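Local coordinates for glutathione S-transferase-like protein (Methylobacillus flagellatus, PDB 4GLT) that binds glutathione and probably acts as a dimeric transferase of the glutathione S-transferase family, at residues E116-G121 and R157-D162; K151-L156 and Q199-L204; Y187-L190 and D196-Q199. One frame throughout, in Å; residues are numbered along the deposited sequence.

Interaction 1: residues E116-G121 and R157-D162; sequences EALADG and RRMDQD
The flat guanidinium of R158, whose methylene stem meets L118, has the carboxylate of D162 one helical turn on as its partner: D162 OD2 lies 3.2 Å from R158 NE, tilted 30° out of the guanidinium plane, with the syn side of OD2 turned to NE. This salt bridge stays on one helix. What crosses is the apolar part of the arginine, with CG 4.1 Å from L118 CD2, at the exposed margin; P67 of the second subunit packs against R158. Deeper in, L118 and M159 meet tip to tip. With chi1 at -178° the leucine's branch swings out from the backbone N toward the facing helix, and CD2 comes 3.7 Å from M159 CG. In the all-helical C-terminal domain of the glutathione S-transferase fold, helices 106-133 and 142-162 follow each other as a roughly antiparallel pair, here at 145° with 11.3 Å between the local axes. Unbranched and extended beyond CG, M159 points its end at L118 and A119, though the exact place of its methyl is doubtful. The small A119 also touches A180 of helix 176-191, whose V181 and M184 pack against M159; Y83 of the second subunit packs on L118.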
ATOM      1  N   GLU A 116      -7.411   7.856   0.716  1.00 42.43           N
ATOM      2  CA  GLU A 116      -6.926   6.717   1.522  1.00 47.42           C
ATOM      3  C   GLU A 116      -5.413   6.499   1.439  1.00 43.91           C
ATOM      4  O   GLU A 116      -4.775   6.111   2.425  1.00 66.40           O
ATOM      5  CB  GLU A 116      -7.639   5.421   1.114  1.00 47.37           C
ATOM      6  CG  GLU A 116      -7.181   4.185   1.883  1.00 49.64           C
ATOM      7  CD  GLU A 116      -7.487   2.875   1.165  1.00 66.37           C
ATOM      8  OE1 GLU A 116      -7.831   2.925  -0.035  1.00 47.64           O
ATOM      9  OE2 GLU A 116      -7.377   1.791   1.795  1.00 51.00           O
ATOM     10  N   ALA A 117      -4.858   6.690   0.241  1.00 43.21           N
ATOM     11  CA  ALA A 117      -3.416   6.570   0.020  1.00 47.68           C
ATOM     12  C   ALA A 117      -2.686   7.703   0.727  1.00 47.21           C
ATOM     13  O   ALA A 117      -1.610   7.504   1.291  1.00 40.37           O
ATOM     14  CB  ALA A 117      -3.096   6.561  -1.475  1.00 38.03           C
ATOM     15  N   LEU A 118      -3.287   8.888   0.729  1.00 41.31           N
ATOM     16  CA  LEU A 118      -2.688  10.021   1.417  1.00 51.52           C
ATOM     17  C   LEU A 118      -2.625   9.719   2.907  1.00 56.27           C
ATOM     18  O   LEU A 118      -1.585   9.876   3.547  1.00 55.33           O
ATOM     19  CB  LEU A 118      -3.482  11.305   1.174  1.00 55.68           C
ATOM     20  CG  LEU A 118      -2.880  12.543   1.840  1.00 50.99           C
ATOM     21  CD1 LEU A 118      -1.395  12.624   1.535  1.00 62.35           C
ATOM     22  CD2 LEU A 118      -3.603  13.801   1.378  1.00 63.06           C
ATOM     23  N   ALA A 119      -3.759   9.278   3.439  1.00 55.99           N
ATOM     24  CA  ALA A 119      -3.888   8.893   4.839  1.00 44.34           C
ATOM     25  C   ALA A 119      -2.967   7.729   5.206  1.00 50.43           C
ATOM     26  O   ALA A 119      -2.268   7.776   6.220  1.00 47.68           O
ATOM     27  CB  ALA A 119      -5.341   8.536   5.145  1.00 40.87           C
ATOM     28  N   ASP A 120      -2.958   6.678   4.396  1.00 48.82           N
ATOM     29  CA  ASP A 120      -2.044   5.572   4.684  1.00 45.73           C
ATOM     30  C   ASP A 120      -0.592   6.034   4.588  1.00 44.52           C
ATOM     31  O   ASP A 120       0.253   5.614   5.370  1.00 41.26           O
ATOM     32  CB  ASP A 120      -2.286   4.397   3.743  1.00 50.67           C
ATOM     33  CG  ASP A 120      -3.536   3.612   4.100  1.00 67.94           C
ATOM     34  OD1 ASP A 120      -4.130   3.889   5.167  1.00 56.55           O
ATOM     35  OD2 ASP A 120      -3.922   2.720   3.313  1.00 63.46           O
ATOM     36  N   GLY A 121      -0.317   6.920   3.639  1.00 45.14           N
ATOM     37  CA  GLY A 121       1.035   7.410   3.415  1.00 45.32           C
ATOM     38  C   GLY A 121       1.561   8.199   4.600  1.00 51.15           C
ATOM     39  O   GLY A 121       2.714   8.051   5.003  1.00 51.91           O
ATOM     40  N   ARG A 157      -1.667  19.181   6.342  1.00 62.60           N
ATOM     41  CA  ARG A 157      -2.051  20.495   5.845  1.00 72.43           C
ATOM     42  C   ARG A 157      -2.929  20.341   4.623  1.00 64.01           C
ATOM     43  O   ARG A 157      -3.920  21.050   4.468  1.00 71.85           O
ATOM     44  CB  ARG A 157      -0.826  21.348   5.510  1.00 83.70           C
ATOM     45  CG  ARG A 157      -0.117  21.889   6.739  1.00118.41           C
ATOM     46  CD  ARG A 157       0.774  23.077   6.413  1.00116.87           C
ATOM     47  NE  ARG A 157       1.072  23.855   7.614  1.00 95.80           N
ATOM     48  CZ  ARG A 157       1.888  24.903   7.647  1.00127.42           C
ATOM     49  NH1 ARG A 157       2.498  25.307   6.541  1.00163.97           N
ATOM     50  NH2 ARG A 157       2.097  25.547   8.788  1.00135.02           N
ATOM     51  N   ARG A 158      -2.566  19.402   3.759  1.00 67.74           N
ATOM     52  CA  ARG A 158      -3.331  19.166   2.545  1.00 54.88           C
ATOM     53  C   ARG A 158      -4.728  18.662   2.877  1.00 59.44           C
ATOM     54  O   ARG A 158      -5.719  19.183   2.375  1.00 60.07           O
ATOM     55  CB  ARG A 158      -2.609  18.169   1.639  1.00 55.82           C
ATOM     56  CG  ARG A 158      -3.398  17.770   0.403  1.00 53.12           C
ATOM     57  CD  ARG A 158      -3.542  18.953  -0.543  1.00 57.86           C
ATOM     58  NE  ARG A 158      -4.413  18.665  -1.685  1.00 81.36           N
ATOM     59  CZ  ARG A 158      -4.381  19.339  -2.833  1.00 80.32           C
ATOM     60  NH1 ARG A 158      -3.515  20.330  -2.996  1.00 89.89           N
ATOM     61  NH2 ARG A 158      -5.208  19.025  -3.822  1.00 82.33           N
ATOM     62  N   MET A 159      -4.813  17.631   3.710  1.00 66.37           N
ATOM     63  CA  MET A 159      -6.118  17.126   4.093  1.00 64.55           C
ATOM     64  C   MET A 159      -6.949  18.267   4.670  1.00 79.05           C
ATOM     65  O   MET A 159      -8.098  18.489   4.271  1.00 69.59           O
ATOM     66  CB  MET A 159      -5.980  15.967   5.075  1.00 63.75           C
ATOM     67  CG  MET A 159      -5.590  14.664   4.395  1.00 59.30           C
ATOM     68  SD  MET A 159      -5.125  13.340   5.523  1.00 69.61           S
ATOM     69  CE  MET A 159      -4.753  12.027   4.362  1.00 68.00           C
ATOM     70  N   ASP A 160      -6.341  19.025   5.576  1.00 78.90           N
ATOM     71  CA  ASP A 160      -7.051  20.096   6.251  1.00 73.41           C
ATOM     72  C   ASP A 160      -7.598  21.143   5.286  1.00 75.58           C
ATOM     73  O   ASP A 160      -8.678  21.677   5.508  1.00 60.95           O
ATOM     74  CB  ASP A 160      -6.181  20.765   7.315  1.00 75.01           C
ATOM     75  CG  ASP A 160      -6.952  21.801   8.118  1.00 78.85           C
ATOM     76  OD1 ASP A 160      -6.598  22.994   8.045  1.00 81.10           O
ATOM     77  OD2 ASP A 160      -7.927  21.422   8.804  1.00 81.61           O
ATOM     78  N   GLN A 161      -6.852  21.438   4.225  1.00 72.66           N
ATOM     79  CA  GLN A 161      -7.329  22.369   3.204  1.00 81.04           C
ATOM     80  C   GLN A 161      -8.484  21.770   2.412  1.00 75.43           C
ATOM     81  O   GLN A 161      -9.414  22.472   2.018  1.00 69.38           O
ATOM     82  CB  GLN A 161      -6.203  22.744   2.246  1.00 67.99           C
ATOM     83  CG  GLN A 161      -5.252  23.790   2.786  1.00 66.75           C
ATOM     84  CD  GLN A 161      -3.858  23.629   2.219  1.00 92.74           C
ATOM     85  OE1 GLN A 161      -3.111  24.599   2.095  1.00107.61           O
ATOM     86  NE2 GLN A 161      -3.496  22.393   1.868  1.00 92.82           N
ATOM     87  N   ASP A 162      -8.414  20.465   2.181  1.00 70.12           N
ATOM     88  CA  ASP A 162      -9.424  19.789   1.390  1.00 76.99           C
ATOM     89  C   ASP A 162     -10.758  19.651   2.109  1.00 74.42           C
ATOM     90  O   ASP A 162     -11.768  19.322   1.490  1.00 82.77           O
ATOM     91  CB  ASP A 162      -8.902  18.434   0.933  1.00 66.58           C
ATOM     92  CG  ASP A 162      -7.809  18.572  -0.089  1.00 64.67           C
ATOM     93  OD1 ASP A 162      -7.559  19.715  -0.511  1.00 74.04           O
ATOM     94  OD2 ASP A 162      -7.204  17.556  -0.474  1.00 69.85           O
TER

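Interaction 2: residues K151-L156 and Q199-L204; sequences KVERGL and QQYPNL. With GSH (glutathione), chain F.
With chi1 at -48°, Y201 holds its CG beside the backbone N and brings the phenol ring under L156 CB, while the L156 torsion (chi1 -68°) carries that leucine's branch onward, CD1 beside Y201 CE2 and CD2 3.7 Å from CD1 of L204. The leucine and tyrosine side chains cross at about a right angle. L156 CB makes a CH-pi contact over one face, 3.9 Å from the centroid of the Y201 ring and 21° off its normal. Q200 CB lies over the opposite face, toward the rim, so the ring is held between two aliphatic groups. At the exposed margin Y201 OH rests against the methylene of E153, 3.7 Å from CG, the carboxylate turned steeply to the ring. Y201 occupies the N-cap position of helix 202-212, where D160 of helix 142-162 accepts a hydrogen bond from L204 N. At the other end of the segment, K151 donates from NZ to O32 of the glutathione glycyl carboxylate at 2.8 Å, and also to L68 O of the second subunit. S85, I71 and K70 of that subunit bind the same glutathione, which places it at the dimer interface. Between the segments themselves the joint is therefore apolar, with no hydrogen bond, whereas the lysine probably favours binding of an anionic carboxylate across the interface.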
ATOM      1  N   LYS A 151       6.667  14.608   5.909  1.00 69.90           N
ATOM      2  CA  LYS A 151       5.573  14.088   5.086  1.00 63.94           C
ATOM      3  C   LYS A 151       4.241  14.229   5.820  1.00 62.47           C
ATOM      4  O   LYS A 151       3.210  14.555   5.217  1.00 53.10           O
ATOM      5  CB  LYS A 151       5.817  12.619   4.714  1.00 52.48           C
ATOM      6  CG  LYS A 151       7.082  12.371   3.907  1.00 50.03           C
ATOM      7  CD  LYS A 151       7.419  10.895   3.806  1.00 57.10           C
ATOM      8  CE  LYS A 151       8.825  10.688   3.246  1.00 48.34           C
ATOM      9  NZ  LYS A 151       8.971  11.232   1.863  1.00 53.80           N
ATOM     10  N   VAL A 152       4.277  13.965   7.125  1.00 50.34           N
ATOM     11  CA  VAL A 152       3.113  14.063   8.002  1.00 49.56           C
ATOM     12  C   VAL A 152       2.494  15.456   7.973  1.00 57.43           C
ATOM     13  O   VAL A 152       1.309  15.619   7.663  1.00 55.64           O
ATOM     14  CB  VAL A 152       3.514  13.707   9.447  1.00 59.84           C
ATOM     15  CG1 VAL A 152       2.376  13.942  10.426  1.00 49.61           C
ATOM     16  CG2 VAL A 152       3.987  12.273   9.501  1.00 47.42           C
ATOM     17  N   GLU A 153       3.314  16.454   8.281  1.00 55.69           N
ATOM     18  CA  GLU A 153       2.866  17.836   8.348  1.00 68.63           C
ATOM     19  C   GLU A 153       2.247  18.270   7.022  1.00 63.34           C
ATOM     20  O   GLU A 153       1.169  18.865   6.992  1.00 66.77           O
ATOM     21  CB  GLU A 153       4.044  18.751   8.693  1.00 77.67           C
ATOM     22  CG  GLU A 153       3.712  19.890   9.647  1.00 99.10           C
ATOM     23  CD  GLU A 153       3.744  19.458  11.105  1.00117.30           C
ATOM     24  OE1 GLU A 153       3.334  18.313  11.404  1.00115.97           O
ATOM     25  OE2 GLU A 153       4.182  20.266  11.959  1.00126.91           O
ATOM     26  N   ARG A 154       2.936  17.969   5.927  1.00 71.50           N
ATOM     27  CA  ARG A 154       2.450  18.333   4.600  1.00 68.78           C
ATOM     28  C   ARG A 154       1.129  17.641   4.290  1.00 61.29           C
ATOM     29  O   ARG A 154       0.175  18.276   3.817  1.00 55.22           O
ATOM     30  CB  ARG A 154       3.501  18.013   3.534  1.00 62.83           C
ATOM     31  CG  ARG A 154       4.628  19.030   3.468  1.00 70.91           C
ATOM     32  CD  ARG A 154       5.294  19.041   2.100  1.00 64.15           C
ATOM     33  NE  ARG A 154       5.583  17.682   1.661  1.00 89.39           N
ATOM     34  CZ  ARG A 154       6.712  17.039   1.931  1.00 65.64           C
ATOM     35  NH1 ARG A 154       7.662  17.642   2.627  1.00 60.19           N
ATOM     36  NH2 ARG A 154       6.891  15.801   1.495  1.00 59.61           N
ATOM     37  N   GLY A 155       1.066  16.341   4.570  1.00 58.16           N
ATOM     38  CA  GLY A 155      -0.168  15.583   4.367  1.00 57.89           C
ATOM     39  C   GLY A 155      -1.333  16.144   5.165  1.00 55.87           C
ATOM     40  O   GLY A 155      -2.428  16.343   4.631  1.00 59.44           O
ATOM     41  N   LEU A 156      -1.090  16.409   6.447  1.00 63.84           N
ATOM     42  CA  LEU A 156      -2.103  17.004   7.323  1.00 55.68           C
ATOM     43  C   LEU A 156      -2.587  18.352   6.826  1.00 60.71           C
ATOM     44  O   LEU A 156      -3.783  18.643   6.889  1.00 59.25           O
ATOM     45  CB  LEU A 156      -1.569  17.149   8.745  1.00 63.45           C
ATOM     46  CG  LEU A 156      -1.326  15.833   9.480  1.00 68.70           C
ATOM     47  CD1 LEU A 156      -0.596  16.089  10.792  1.00 60.73           C
ATOM     48  CD2 LEU A 156      -2.641  15.099   9.712  1.00 58.53           C
ATOM     49  N   GLN A 199      -5.843  21.772  17.131  1.00 84.58           N
ATOM     50  CA  GLN A 199      -5.847  23.227  17.117  1.00 80.95           C
ATOM     51  C   GLN A 199      -5.322  23.801  15.801  1.00 81.78           C
ATOM     52  O   GLN A 199      -5.824  24.816  15.312  1.00 75.34           O
ATOM     53  CB  GLN A 199      -5.015  23.761  18.279  1.00 83.63           C
ATOM     54  CG  GLN A 199      -5.129  25.259  18.474  1.00 88.15           C
ATOM     55  CD  GLN A 199      -4.141  25.776  19.491  1.00 94.84           C
ATOM     56  OE1 GLN A 199      -4.243  26.914  19.950  1.00 95.21           O
ATOM     57  NE2 GLN A 199      -3.175  24.940  19.852  1.00 89.14           N
ATOM     58  N   GLN A 200      -4.307  23.149  15.240  1.00 79.41           N
ATOM     59  CA  GLN A 200      -3.654  23.630  14.025  1.00 81.79           C
ATOM     60  C   GLN A 200      -4.478  23.319  12.776  1.00 78.68           C
ATOM     61  O   GLN A 200      -4.419  24.046  11.784  1.00 70.12           O
ATOM     62  CB  GLN A 200      -2.262  23.013  13.879  1.00 87.74           C
ATOM     63  CG  GLN A 200      -1.541  22.746  15.191  1.00 85.01           C
ATOM     64  CD  GLN A 200      -0.037  22.636  15.006  1.00112.52           C
ATOM     65  OE1 GLN A 200       0.485  22.930  13.930  1.00114.18           O
ATOM     66  NE2 GLN A 200       0.667  22.217  16.056  1.00 93.88           N
ATOM     67  N   TYR A 201      -5.239  22.233  12.825  1.00 71.36           N
ATOM     68  CA  TYR A 201      -6.037  21.815  11.684  1.00 67.65           C
ATOM     69  C   TYR A 201      -7.487  21.678  12.119  1.00 75.20           C
ATOM     70  O   TYR A 201      -7.932  20.587  12.487  1.00 75.95           O
ATOM     71  CB  TYR A 201      -5.517  20.487  11.124  1.00 73.99           C
ATOM     72  CG  TYR A 201      -4.011  20.435  10.920  1.00 64.62           C
ATOM     73  CD1 TYR A 201      -3.414  21.024   9.811  1.00 73.29           C
ATOM     74  CD2 TYR A 201      -3.188  19.789  11.837  1.00 81.46           C
ATOM     75  CE1 TYR A 201      -2.040  20.977   9.621  1.00 60.76           C
ATOM     76  CE2 TYR A 201      -1.816  19.736  11.656  1.00 65.35           C
ATOM     77  CZ  TYR A 201      -1.247  20.334  10.549  1.00 73.86           C
ATOM     78  OH  TYR A 201       0.119  20.279  10.367  1.00 76.25           O
ATOM     79  N   PRO A 202      -8.230  22.792  12.081  1.00 65.03           N
ATOM     80  CA  PRO A 202      -9.594  22.839  12.603  1.00 74.77           C
ATOM     81  C   PRO A 202     -10.572  21.955  11.838  1.00 73.74           C
ATOM     82  O   PRO A 202     -11.433  21.327  12.452  1.00 84.95           O
ATOM     83  CB  PRO A 202      -9.978  24.323  12.478  1.00 71.35           C
ATOM     84  CG  PRO A 202      -9.034  24.896  11.476  1.00 73.43           C
ATOM     85  CD  PRO A 202      -7.763  24.108  11.617  1.00 70.70           C
ATOM     86  N   ASN A 203     -10.448  21.903  10.514  1.00 71.78           N
ATOM     87  CA  ASN A 203     -11.297  21.018   9.720  1.00 71.62           C
ATOM     88  C   ASN A 203     -11.074  19.547  10.091  1.00 65.22           C
ATOM     89  O   ASN A 203     -12.014  18.775  10.192  1.00 66.70           O
ATOM     90  CB  ASN A 203     -11.060  21.224   8.222  1.00 60.19           C
ATOM     91  CG  ASN A 203     -11.292  22.654   7.785  1.00 72.15           C
ATOM     92  OD1 ASN A 203     -12.394  23.192   7.929  1.00 68.84           O
ATOM     93  ND2 ASN A 203     -10.258  23.275   7.227  1.00 72.13           N
ATOM     94  N   LEU A 204      -9.820  19.169  10.293  1.00 60.20           N
ATOM     95  CA  LEU A 204      -9.497  17.788  10.630  1.00 69.27           C
ATOM     96  C   LEU A 204     -10.028  17.417  12.012  1.00 65.77           C
ATOM     97  O   LEU A 204     -10.614  16.354  12.192  1.00 64.52           O
ATOM     98  CB  LEU A 204      -7.988  17.539  10.550  1.00 55.25           C
ATOM     99  CG  LEU A 204      -7.341  17.310   9.176  1.00 70.87           C
ATOM    100  CD1 LEU A 204      -5.907  16.806   9.327  1.00 53.54           C
ATOM    101  CD2 LEU A 204      -8.153  16.328   8.345  1.00 71.79           C
TER
HETATM  102  N1  GSH F 301       4.134   3.162  -2.131  1.00 58.14           N
HETATM  103  CA1 GSH F 301       4.146   4.205  -3.184  1.00 54.47           C
HETATM  104  C1  GSH F 301       3.748   3.627  -4.518  1.00 43.52           C
HETATM  105  O11 GSH F 301       3.638   4.435  -5.458  1.00 50.86           O
HETATM  106  O12 GSH F 301       3.527   2.393  -4.643  1.00 53.03           O
HETATM  107  CB1 GSH F 301       5.465   4.992  -3.255  1.00 70.04           C
HETATM  108  CG1 GSH F 301       6.730   4.162  -3.467  1.00 58.35           C
HETATM  109  CD1 GSH F 301       7.979   4.944  -3.095  1.00 52.27           C
HETATM  110  OE1 GSH F 301       8.245   5.157  -1.923  1.00 62.00           O
HETATM  111  N2  GSH F 301       8.779   5.376  -4.079  1.00 54.44           N
HETATM  112  CA2 GSH F 301      10.093   5.944  -3.797  1.00 65.77           C
HETATM  113  C2  GSH F 301      10.044   7.393  -3.388  1.00 58.20           C
HETATM  114  O2  GSH F 301       9.525   8.229  -4.114  1.00 53.48           O
HETATM  115  CB2 GSH F 301      11.013   5.765  -5.004  1.00 59.17           C
HETATM  116  SG2 GSH F 301      11.380   4.009  -5.301  1.00 69.92           S
HETATM  117  N3  GSH F 301      10.587   7.703  -2.200  1.00 69.85           N
HETATM  118  CA3 GSH F 301      10.804   9.088  -1.809  1.00 64.92           C
HETATM  119  C3  GSH F 301      10.662   9.369  -0.321  1.00 75.91           C
HETATM  120  O31 GSH F 301      10.149   8.507   0.431  1.00 59.49           O
HETATM  121  O32 GSH F 301      11.073  10.472   0.114  1.00 62.93           O

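Interaction 3: residues Y187-L190 and D196-Q199; sequences YLEL and DWKQ. With GSH (glutathione), chain E.
The ionic part of the contact is a salt bridge between E189 and K198, with OE2 2.6 Å from NZ. The glutamate runs out extended beyond CG, while the lysine bends at chi3 and chi4, and the two side chains cross at about a right angle. Long flexible chains suit this partly exposed place, since each charge can leave its own helix to find the other. Replacing E189 by an alanine would probably leave the K198 ammonium without this counter-charge and its bent chain free to swing away, and would uncover part of the indole edge.

The apolar part belongs to W197. A chi1 of 63° turns its indole toward helix 176-191, so that the edge at NE1 receives the methylene of E189 in plane, with CG 3.6 Å from NE1. OE2 stands 3.5 Å from NE1, but the approach is oblique and makes no hydrogen bond; the carboxylate and ring planes are 52° apart. K198 CG lies over one face of the indole, toward its rim, while the ammonium goes on to E189.

The hydrogen-bonded part lies on another side of the first helix. Y187 OH donates to O31 of the glutathione glycyl carboxylate at 2.9 Å and accepts from NE of R191, which also binds the ligand through NH2.

Around the contact, Y187 packs on T123, A126 and V127 of helix 106-133, whereas W197 touches L204 and A205 of helix 202-212 and stacks edge-to-face with Y208.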
ATOM      1  N   TYR A 187      -3.778   7.388  15.165  1.00 53.72           N
ATOM      2  CA  TYR A 187      -2.418   6.900  15.267  1.00 53.06           C
ATOM      3  C   TYR A 187      -1.503   8.008  15.772  1.00 65.51           C
ATOM      4  O   TYR A 187      -0.659   7.789  16.653  1.00 53.28           O
ATOM      5  CB  TYR A 187      -1.901   6.345  13.943  1.00 48.85           C
ATOM      6  CG  TYR A 187      -0.598   5.615  14.139  1.00 47.26           C
ATOM      7  CD1 TYR A 187      -0.543   4.479  14.939  1.00 52.71           C
ATOM      8  CD2 TYR A 187       0.582   6.073  13.570  1.00 52.38           C
ATOM      9  CE1 TYR A 187       0.642   3.807  15.148  1.00 51.90           C
ATOM     10  CE2 TYR A 187       1.782   5.399  13.778  1.00 57.76           C
ATOM     11  CZ  TYR A 187       1.796   4.266  14.570  1.00 50.27           C
ATOM     12  OH  TYR A 187       2.964   3.574  14.806  1.00 72.22           O
ATOM     13  N   LEU A 188      -1.668   9.203  15.220  1.00 50.74           N
ATOM     14  CA  LEU A 188      -0.881  10.328  15.706  1.00 56.57           C
ATOM     15  C   LEU A 188      -1.052  10.474  17.212  1.00 65.57           C
ATOM     16  O   LEU A 188      -0.074  10.565  17.948  1.00 57.10           O
ATOM     17  CB  LEU A 188      -1.249  11.623  14.980  1.00 54.92           C
ATOM     18  CG  LEU A 188      -0.995  11.533  13.470  1.00 70.82           C
ATOM     19  CD1 LEU A 188      -1.097  12.904  12.830  1.00 55.75           C
ATOM     20  CD2 LEU A 188       0.371  10.921  13.195  1.00 57.76           C
ATOM     21  N   GLU A 189      -2.296  10.481  17.674  1.00 65.71           N
ATOM     22  CA  GLU A 189      -2.541  10.643  19.096  1.00 61.84           C
ATOM     23  C   GLU A 189      -1.857   9.552  19.910  1.00 68.96           C
ATOM     24  O   GLU A 189      -1.296   9.806  20.973  1.00 57.30           O
ATOM     25  CB  GLU A 189      -4.036  10.659  19.378  1.00 69.87           C
ATOM     26  CG  GLU A 189      -4.742  11.888  18.830  1.00 68.99           C
ATOM     27  CD  GLU A 189      -5.969  12.248  19.644  1.00 92.15           C
ATOM     28  OE1 GLU A 189      -6.366  11.437  20.508  1.00 97.92           O
ATOM     29  OE2 GLU A 189      -6.532  13.342  19.428  1.00100.24           O
ATOM     30  N   LEU A 190      -1.906   8.327  19.412  1.00 62.62           N
ATOM     31  CA  LEU A 190      -1.296   7.221  20.125  1.00 56.71           C
ATOM     32  C   LEU A 190       0.208   7.430  20.245  1.00 64.67           C
ATOM     33  O   LEU A 190       0.791   7.199  21.300  1.00 55.67           O
ATOM     34  CB  LEU A 190      -1.585   5.893  19.410  1.00 60.87           C
ATOM     35  CG  LEU A 190      -0.732   4.687  19.825  1.00 62.97           C
ATOM     36  CD1 LEU A 190      -0.950   4.353  21.293  1.00 53.94           C
ATOM     37  CD2 LEU A 190      -1.029   3.481  18.948  1.00 52.23           C
ATOM     38  N   ASP A 196      -0.174  18.752  18.920  1.00 92.95           N
ATOM     39  CA  ASP A 196      -1.443  19.443  19.102  1.00 90.16           C
ATOM     40  C   ASP A 196      -2.061  19.778  17.750  1.00 88.09           C
ATOM     41  O   ASP A 196      -2.176  20.945  17.375  1.00101.62           O
ATOM     42  CB  ASP A 196      -1.257  20.706  19.941  1.00 98.52           C
ATOM     43  CG  ASP A 196      -2.554  21.190  20.550  1.00113.41           C
ATOM     44  OD1 ASP A 196      -2.532  21.648  21.712  1.00127.88           O
ATOM     45  OD2 ASP A 196      -3.597  21.100  19.867  1.00106.81           O
ATOM     46  N   TRP A 197      -2.460  18.739  17.026  1.00 79.24           N
ATOM     47  CA  TRP A 197      -2.985  18.901  15.677  1.00 86.05           C
ATOM     48  C   TRP A 197      -4.367  19.540  15.649  1.00 75.24           C
ATOM     49  O   TRP A 197      -4.637  20.413  14.825  1.00 78.39           O
ATOM     50  CB  TRP A 197      -3.011  17.557  14.943  1.00 76.29           C
ATOM     51  CG  TRP A 197      -3.918  16.526  15.556  1.00 77.61           C
ATOM     52  CD1 TRP A 197      -3.587  15.602  16.506  1.00 84.80           C
ATOM     53  CD2 TRP A 197      -5.297  16.296  15.236  1.00 75.25           C
ATOM     54  NE1 TRP A 197      -4.675  14.820  16.805  1.00 82.82           N
ATOM     55  CE2 TRP A 197      -5.739  15.225  16.041  1.00 81.38           C
ATOM     56  CE3 TRP A 197      -6.202  16.896  14.352  1.00 74.39           C
ATOM     57  CZ2 TRP A 197      -7.046  14.741  15.990  1.00 74.08           C
ATOM     58  CZ3 TRP A 197      -7.504  16.416  14.304  1.00 65.89           C
ATOM     59  CH2 TRP A 197      -7.912  15.349  15.120  1.00 76.48           C
ATOM     60  N   LYS A 198      -5.240  19.089  16.544  1.00 75.94           N
ATOM     61  CA  LYS A 198      -6.618  19.558  16.569  1.00 87.96           C
ATOM     62  C   LYS A 198      -6.676  21.065  16.378  1.00 84.42           C
ATOM     63  O   LYS A 198      -7.444  21.576  15.558  1.00 85.15           O
ATOM     64  CB  LYS A 198      -7.306  19.154  17.879  1.00 78.01           C
ATOM     65  CG  LYS A 198      -7.625  17.667  17.974  1.00 76.10           C
ATOM     66  CD  LYS A 198      -8.795  17.417  18.916  1.00 69.83           C
ATOM     67  CE  LYS A 198      -8.340  16.822  20.235  1.00 74.94           C
ATOM     68  NZ  LYS A 198      -7.984  15.384  20.066  1.00 64.59           N
ATOM     69  N   GLN A 199      -5.843  21.772  17.131  1.00 84.58           N
ATOM     70  CA  GLN A 199      -5.847  23.227  17.117  1.00 80.95           C
ATOM     71  C   GLN A 199      -5.322  23.801  15.801  1.00 81.78           C
ATOM     72  O   GLN A 199      -5.824  24.816  15.312  1.00 75.34           O
ATOM     73  CB  GLN A 199      -5.015  23.761  18.279  1.00 83.63           C
ATOM     74  CG  GLN A 199      -5.129  25.259  18.474  1.00 88.15           C
ATOM     75  CD  GLN A 199      -4.141  25.776  19.491  1.00 94.84           C
ATOM     76  OE1 GLN A 199      -4.243  26.914  19.950  1.00 95.21           O
ATOM     77  NE2 GLN A 199      -3.175  24.940  19.852  1.00 89.14           N
TER
HETATM   78  N1  GSH E 301       0.517  -2.021   4.116  1.00 47.65           N
HETATM   79  CA1 GSH E 301       0.032  -2.828   5.258  1.00 53.94           C
HETATM   80  C1  GSH E 301      -1.426  -2.497   5.358  1.00 48.79           C
HETATM   81  O11 GSH E 301      -2.214  -3.298   5.889  1.00 48.77           O
HETATM   82  O12 GSH E 301      -1.804  -1.411   4.870  1.00 49.10           O
HETATM   83  CB1 GSH E 301       0.838  -2.478   6.522  1.00 44.27           C
HETATM   84  CG1 GSH E 301       0.447  -3.325   7.742  1.00 45.30           C
HETATM   85  CD1 GSH E 301       1.257  -2.924   8.972  1.00 65.17           C
HETATM   86  OE1 GSH E 301       2.184  -2.133   8.873  1.00 51.68           O
HETATM   87  N2  GSH E 301       0.897  -3.483  10.135  1.00 70.86           N
HETATM   88  CA2 GSH E 301       1.596  -3.358  11.418  1.00 60.28           C
HETATM   89  C2  GSH E 301       1.489  -1.993  12.050  1.00 63.30           C
HETATM   90  O2  GSH E 301       0.462  -1.335  11.952  1.00 52.48           O
HETATM   91  CB2 GSH E 301       3.049  -3.794  11.281  1.00 66.15           C
HETATM   92  SG2 GSH E 301       3.177  -5.569  10.968  1.00 72.71           S
HETATM   93  N3  GSH E 301       2.547  -1.557  12.728  1.00 61.30           N
HETATM   94  CA3 GSH E 301       2.607  -0.226  13.311  1.00 69.01           C
HETATM   95  C3  GSH E 301       2.109  -0.174  14.741  1.00 75.26           C
HETATM   96  O31 GSH E 301       2.500   0.761  15.475  1.00 72.14           O
HETATM   97  O32 GSH E 301       1.314  -1.058  15.139  1.00 67.68           O

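Overall arrangement
All three contacts lie in the helical C-terminal domain. The centres of interactions 1 and 2 are about 8 Å apart, those of 2 and 3 about 9 Å, and those of 1 and 3 about 14 Å, so interaction 2 is the middle member. Interactions 1 and 2 use successive parts of helix 142-162, and their segments alternate along the chain; interaction 1 closes before interaction 3 opens. Interactions 2 and 3 share Q199 and helix 197-200, and touch where L156 meets L188 and L204 meets W197. Y187 binds the glutathione held by its own subunit, whereas K151 reaches across to the one held by the second subunit; the helical domain thus probably contributes to both sites of the dimer.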